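Local coordinates for protein kunitz-type serine protease inhibitor homolog calcicludine (Dendroaspis angusticeps, PDB 5YV7) that probably blocks L-type calcium channels, as a snake-venom toxin built on the Kunitz-type protease inhibitor fold, at residues W1-I13 / A44-L58. Residues are numbered along the deposited sequence; the frame is centred on the assembly and turned at random.
Sequences WQPPWYCKEPVRI and ANRFQTIGECRKKCL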
loop_
_atom_site.group_PDB
_atom_site.type_symbol
_atom_site.label_atom_id
_atom_site.label_comp_id
_atom_site.label_asym_id
_atom_site.label_seq_id
_atom_site.Cartn_x
_atom_site.Cartn_y
_atom_site.Cartn_z
ATOM N N TRP A 1 -4.304 12.863 13.915
ATOM C CA TRP A 1 -4.383 11.530 13.323
ATOM C C TRP A 1 -3.005 10.927 13.058
ATOM O O TRP A 1 -2.104 11.597 12.545
ATOM C CB TRP A 1 -5.173 11.551 12.008
ATOM C CG TRP A 1 -5.042 10.254 11.244
ATOM C CD1 TRP A 1 -4.102 9.952 10.292
ATOM C CD2 TRP A 1 -5.855 9.076 11.390
ATOM N NE1 TRP A 1 -4.286 8.672 9.838
ATOM C CE2 TRP A 1 -5.350 8.108 10.494
ATOM C CE3 TRP A 1 -6.959 8.748 12.185
ATOM C CZ2 TRP A 1 -5.913 6.827 10.371
ATOM C CZ3 TRP A 1 -7.519 7.479 12.065
ATOM C CH2 TRP A 1 -6.996 6.534 11.161
ATOM N N GLN A 2 -2.864 9.649 13.406
ATOM C CA GLN A 2 -1.722 8.826 13.046
ATOM C C GLN A 2 -2.200 7.579 12.311
ATOM O O GLN A 2 -3.212 6.986 12.700
ATOM C CB GLN A 2 -0.916 8.404 14.283
ATOM C CG GLN A 2 -0.411 9.552 15.126
ATOM C CD GLN A 2 0.238 9.061 16.410
ATOM O OE1 GLN A 2 -0.419 8.450 17.259
ATOM N NE2 GLN A 2 1.537 9.321 16.555
ATOM N N PRO A 3 -1.513 7.167 11.251
ATOM C CA PRO A 3 -1.922 5.957 10.512
ATOM C C PRO A 3 -1.613 4.696 11.301
ATOM O O PRO A 3 -0.717 4.694 12.156
ATOM C CB PRO A 3 -1.078 6.031 9.234
ATOM C CG PRO A 3 0.131 6.777 9.639
ATOM C CD PRO A 3 -0.342 7.818 10.639
ATOM N N PRO A 4 -2.348 3.614 11.046
ATOM C CA PRO A 4 -2.005 2.314 11.639
ATOM C C PRO A 4 -0.679 1.789 11.102
ATOM O O PRO A 4 -0.152 2.267 10.094
ATOM C CB PRO A 4 -3.170 1.411 11.227
ATOM C CG PRO A 4 -3.715 2.039 9.975
ATOM C CD PRO A 4 -3.525 3.530 10.163
ATOM N N TRP A 5 -0.164 0.758 11.788
ATOM C CA TRP A 5 1.224 0.333 11.603
ATOM C C TRP A 5 1.488 -0.134 10.175
ATOM O O TRP A 5 2.561 0.129 9.613
ATOM C CB TRP A 5 1.570 -0.784 12.593
ATOM C CG TRP A 5 0.875 -2.087 12.272
ATOM C CD1 TRP A 5 -0.376 -2.473 12.675
ATOM C CD2 TRP A 5 1.374 -3.154 11.448
ATOM N NE1 TRP A 5 -0.681 -3.709 12.161
ATOM C CE2 TRP A 5 0.375 -4.151 11.405
ATOM C CE3 TRP A 5 2.566 -3.361 10.742
ATOM C CZ2 TRP A 5 0.536 -5.351 10.685
ATOM C CZ3 TRP A 5 2.729 -4.563 10.019
ATOM C CH2 TRP A 5 1.715 -5.533 9.995
ATOM N N TYR A 6 0.535 -0.846 9.572
ATOM C CA TYR A 6 0.806 -1.426 8.269
ATOM C C TYR A 6 0.937 -0.363 7.189
ATOM O O TYR A 6 1.583 -0.619 6.167
ATOM C CB TYR A 6 -0.271 -2.438 7.897
ATOM C CG TYR A 6 -1.696 -1.976 8.074
ATOM C CD1 TYR A 6 -2.374 -1.347 7.038
ATOM C CD2 TYR A 6 -2.380 -2.206 9.265
ATOM C CE1 TYR A 6 -3.686 -0.940 7.187
ATOM C CE2 TYR A 6 -3.693 -1.810 9.422
ATOM C CZ TYR A 6 -4.344 -1.175 8.379
ATOM O OH TYR A 6 -5.654 -0.769 8.523
ATOM N N CYS A 7 0.370 0.828 7.410
ATOM C CA CYS A 7 0.534 1.937 6.479
ATOM C C CYS A 7 1.939 2.523 6.509
ATOM O O CYS A 7 2.283 3.316 5.625
ATOM C CB CYS A 7 -0.499 3.024 6.785
ATOM S SG CYS A 7 -2.196 2.420 6.668
ATOM N N LYS A 8 2.754 2.158 7.494
ATOM C CA LYS A 8 4.115 2.659 7.605
ATOM C C LYS A 8 5.152 1.675 7.082
ATOM O O LYS A 8 6.345 1.993 7.091
ATOM C CB LYS A 8 4.438 2.998 9.062
ATOM C CG LYS A 8 3.975 4.363 9.539
ATOM C CD LYS A 8 3.575 4.322 11.019
ATOM C CE LYS A 8 4.407 5.238 11.905
ATOM N NZ LYS A 8 3.846 5.276 13.319
ATOM N N GLU A 9 4.735 0.494 6.648
ATOM C CA GLU A 9 5.677 -0.464 6.102
ATOM C C GLU A 9 6.161 0.005 4.731
ATOM O O GLU A 9 5.442 0.712 4.023
ATOM C CB GLU A 9 5.029 -1.837 5.992
ATOM C CG GLU A 9 4.636 -2.430 7.339
ATOM C CD GLU A 9 5.824 -3.016 8.064
ATOM O OE1 GLU A 9 6.378 -4.029 7.569
ATOM O OE2 GLU A 9 6.210 -2.459 9.114
ATOM N N PRO A 10 7.389 -0.332 4.352
ATOM C CA PRO A 10 7.880 0.075 3.027
ATOM C C PRO A 10 7.123 -0.649 1.922
ATOM O O PRO A 10 6.605 -1.754 2.110
ATOM C CB PRO A 10 9.357 -0.339 3.051
ATOM C CG PRO A 10 9.383 -1.518 4.019
ATOM C CD PRO A 10 8.374 -1.150 5.089
ATOM N N VAL A 11 7.050 -0.003 0.755
ATOM C CA VAL A 11 6.405 -0.641 -0.379
ATOM C C VAL A 11 7.182 -1.906 -0.712
ATOM O O VAL A 11 8.418 -1.929 -0.659
ATOM C CB VAL A 11 6.317 0.326 -1.573
ATOM C CG1 VAL A 11 7.713 0.635 -2.147
ATOM C CG2 VAL A 11 5.380 -0.236 -2.657
ATOM N N ARG A 12 6.462 -2.987 -1.001
ATOM C CA ARG A 12 7.108 -4.273 -1.262
ATOM C C ARG A 12 6.472 -4.918 -2.491
ATOM O O ARG A 12 5.352 -5.434 -2.432
ATOM C CB ARG A 12 7.020 -5.186 -0.048
ATOM C CG ARG A 12 8.239 -6.063 0.106
ATOM C CD ARG A 12 8.037 -7.141 1.156
ATOM N NE ARG A 12 9.259 -7.925 1.337
ATOM C CZ ARG A 12 9.299 -9.193 1.746
ATOM N NH1 ARG A 12 8.173 -9.848 2.039
ATOM N NH2 ARG A 12 10.474 -9.807 1.870
ATOM N N ILE A 13 7.209 -4.900 -3.600
ATOM C CA ILE A 13 6.718 -5.515 -4.821
ATOM C C ILE A 13 6.742 -7.039 -4.721
ATOM O O ILE A 13 5.885 -7.719 -5.301
ATOM C CB ILE A 13 7.537 -4.993 -6.010
ATOM C CG1 ILE A 13 7.286 -3.489 -6.145
ATOM C CG2 ILE A 13 7.187 -5.769 -7.289
ATOM C CD1 ILE A 13 8.069 -2.830 -7.217
ATOM N N ALA A 44 1.830 -5.806 4.296
ATOM C CA ALA A 44 0.476 -5.344 4.556
ATOM C C ALA A 44 0.191 -3.956 3.993
ATOM O O ALA A 44 -0.973 -3.538 3.983
ATOM C CB ALA A 44 0.206 -5.374 6.056
ATOM N N ASN A 45 1.205 -3.239 3.510
ATOM C CA ASN A 45 0.986 -1.923 2.914
ATOM C C ASN A 45 0.645 -2.084 1.432
ATOM O O ASN A 45 1.408 -1.728 0.538
ATOM C CB ASN A 45 2.203 -1.028 3.120
ATOM C CG ASN A 45 1.886 0.437 2.867
ATOM O OD1 ASN A 45 0.758 0.779 2.505
ATOM N ND2 ASN A 45 2.872 1.307 3.050
ATOM N N ARG A 46 -0.539 -2.638 1.184
ATOM C CA ARG A 46 -0.999 -2.873 -0.182
ATOM C C ARG A 46 -2.518 -2.848 -0.197
ATOM O O ARG A 46 -3.161 -3.476 0.644
ATOM C CB ARG A 46 -0.487 -4.212 -0.746
ATOM C CG ARG A 46 -1.041 -4.513 -2.152
ATOM C CD ARG A 46 -0.557 -5.849 -2.729
ATOM N NE ARG A 46 -1.060 -7.039 -2.019
ATOM C CZ ARG A 46 -0.354 -7.752 -1.127
ATOM N NH1 ARG A 46 0.901 -7.406 -0.812
ATOM N NH2 ARG A 46 -0.903 -8.819 -0.539
ATOM N N PHE A 47 -3.088 -2.125 -1.148
ATOM C CA PHE A 47 -4.533 -1.989 -1.220
ATOM C C PHE A 47 -4.977 -2.104 -2.669
ATOM O O PHE A 47 -4.256 -1.711 -3.592
ATOM C CB PHE A 47 -4.974 -0.665 -0.591
ATOM C CG PHE A 47 -4.351 -0.424 0.739
ATOM C CD1 PHE A 47 -4.913 -0.971 1.886
ATOM C CD2 PHE A 47 -3.168 0.290 0.846
ATOM C CE1 PHE A 47 -4.324 -0.791 3.116
ATOM C CE2 PHE A 47 -2.575 0.476 2.069
ATOM C CZ PHE A 47 -3.155 -0.064 3.214
ATOM N N GLN A 48 -6.162 -2.681 -2.861
ATOM C CA GLN A 48 -6.665 -2.863 -4.213
ATOM C C GLN A 48 -7.196 -1.560 -4.802
ATOM O O GLN A 48 -7.142 -1.366 -6.017
ATOM C CB GLN A 48 -7.743 -3.947 -4.224
ATOM C CG GLN A 48 -8.337 -4.224 -5.604
ATOM C CD GLN A 48 -7.299 -4.717 -6.603
ATOM O OE1 GLN A 48 -6.383 -5.459 -6.248
ATOM N NE2 GLN A 48 -7.439 -4.304 -7.858
ATOM N N THR A 49 -7.689 -0.654 -3.972
ATOM C CA THR A 49 -8.215 0.609 -4.463
ATOM C C THR A 49 -7.623 1.745 -3.653
ATOM O O THR A 49 -7.278 1.571 -2.478
ATOM C CB THR A 49 -9.741 0.665 -4.365
ATOM O OG1 THR A 49 -10.127 0.537 -2.989
ATOM C CG2 THR A 49 -10.378 -0.463 -5.172
ATOM N N ILE A 50 -7.510 2.912 -4.287
ATOM C CA ILE A 50 -7.048 4.075 -3.544
ATOM C C ILE A 50 -8.018 4.412 -2.411
ATOM O O ILE A 50 -7.600 4.888 -1.346
ATOM C CB ILE A 50 -6.825 5.268 -4.489
ATOM C CG1 ILE A 50 -5.930 6.300 -3.797
ATOM C CG2 ILE A 50 -8.157 5.871 -4.927
ATOM C CD1 ILE A 50 -5.560 7.491 -4.652
ATOM N N GLY A 51 -9.315 4.144 -2.600
ATOM C CA GLY A 51 -10.271 4.406 -1.537
ATOM C C GLY A 51 -10.017 3.563 -0.299
ATOM O O GLY A 51 -10.052 4.069 0.830
ATOM N N GLU A 52 -9.766 2.266 -0.491
ATOM C CA GLU A 52 -9.458 1.409 0.643
ATOM C C GLU A 52 -8.198 1.885 1.351
ATOM O O GLU A 52 -8.133 1.875 2.586
ATOM C CB GLU A 52 -9.311 -0.041 0.185
ATOM C CG GLU A 52 -9.056 -1.022 1.312
ATOM C CD GLU A 52 -8.360 -2.311 0.859
ATOM O OE1 GLU A 52 -7.840 -3.027 1.745
ATOM O OE2 GLU A 52 -8.337 -2.623 -0.361
ATOM N N CYS A 53 -7.200 2.342 0.586
ATOM C CA CYS A 53 -5.993 2.894 1.196
ATOM C C CYS A 53 -6.311 4.142 2.025
ATOM O O CYS A 53 -5.843 4.285 3.161
ATOM C CB CYS A 53 -4.955 3.205 0.120
ATOM S SG CYS A 53 -3.443 3.989 0.752
ATOM N N ARG A 54 -7.115 5.054 1.478
ATOM C CA ARG A 54 -7.440 6.271 2.211
ATOM C C ARG A 54 -8.273 5.966 3.443
ATOM O O ARG A 54 -8.110 6.610 4.485
ATOM C CB ARG A 54 -8.169 7.254 1.304
ATOM C CG ARG A 54 -7.239 7.937 0.344
ATOM C CD ARG A 54 -7.980 8.441 -0.847
ATOM N NE ARG A 54 -7.168 9.383 -1.594
ATOM C CZ ARG A 54 -7.477 9.821 -2.810
ATOM N NH1 ARG A 54 -8.580 9.398 -3.417
ATOM N NH2 ARG A 54 -6.683 10.684 -3.419
ATOM N N LYS A 55 -9.167 4.985 3.345
ATOM C CA LYS A 55 -9.988 4.625 4.490
ATOM C C LYS A 55 -9.121 4.123 5.635
ATOM O O LYS A 55 -9.248 4.586 6.775
ATOM C CB LYS A 55 -11.021 3.574 4.086
ATOM C CG LYS A 55 -11.865 3.062 5.243
ATOM C CD LYS A 55 -13.153 2.425 4.743
ATOM C CE LYS A 55 -13.345 1.030 5.307
ATOM N NZ LYS A 55 -14.786 0.701 5.513
ATOM N N LYS A 56 -8.203 3.202 5.340
ATOM C CA LYS A 56 -7.438 2.559 6.399
ATOM C C LYS A 56 -6.289 3.434 6.884
ATOM O O LYS A 56 -6.046 3.523 8.088
ATOM C CB LYS A 56 -6.919 1.201 5.917
ATOM C CG LYS A 56 -8.031 0.186 5.671
ATOM C CD LYS A 56 -7.520 -1.240 5.690
ATOM C CE LYS A 56 -8.330 -2.152 4.764
ATOM N NZ LYS A 56 -7.641 -3.459 4.520
ATOM N N CYS A 57 -5.580 4.094 5.975
ATOM C CA CYS A 57 -4.362 4.802 6.349
ATOM C C CYS A 57 -4.610 6.253 6.735
ATOM O O CYS A 57 -3.852 6.806 7.542
ATOM C CB CYS A 57 -3.346 4.738 5.204
ATOM S SG CYS A 57 -2.833 3.048 4.850
ATOM N N LEU A 58 -5.637 6.893 6.168
ATOM C CA LEU A 58 -5.964 8.253 6.559
ATOM C C LEU A 58 -7.163 8.328 7.495
ATOM O O LEU A 58 -7.347 9.352 8.157
ATOM C CB LEU A 58 -6.221 9.114 5.314
ATOM C CG LEU A 58 -4.974 9.374 4.464
ATOM C CD1 LEU A 58 -5.324 10.103 3.170
ATOM C CD2 LEU A 58 -3.946 10.154 5.243
HETATM O O HOH W 1 3.797 -2.840 0.071
HETATM O O HOH W 2 2.917 -5.480 -0.888
#
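Cys7 and Cys57 join the two segments covalently: their SG atoms lie 2.0 Å apart with a C-S-S-C torsion of -83°, close to the 90° of an unstrained disulfide. This bridge, characteristic of the Kunitz (BPTI) fold, ties the N-terminal turn to helix 50-58.

Two hydrogen bonds flank it. Asn45 ND2 donates to Glu9 O at 2.8 Å, nearly straight (169°) and within the amide plane; with CG anti to the backbone N (chi1 -164°), the amide reaches across to segment 1-13, while its OD1 accepts from Phe25 N. Near the chain start, Trp1 NE1 gives a more bent bond to Cys57 O (3.0 Å), and Leu58 O sits 3.3 Å above the centre of the indole plane.

Side-chain packing lies between them. Tyr6 CB meets Ala44 CB at 3.5 Å, and Tyr6 CE1 meets Phe47 CZ edge to edge at 4.1 Å, the two side chains crossing at about a right angle. The methylene CD of Lys56 makes a van der Waals contact with the hydroxyl OH of Tyr6 at 3.4 Å, while Lys56 NZ is held by a salt bridge to Glu52 OE1.

Water 1 links Arg12 N to Asn45 O. Phe25 of strand 20-26 is touched by both Cys7 and Cys57; the Cys53-Cys32 disulfide fastens the helix to strand 31-37, and the Cys7-Cys57 bridge brings segment 1-13 along with it.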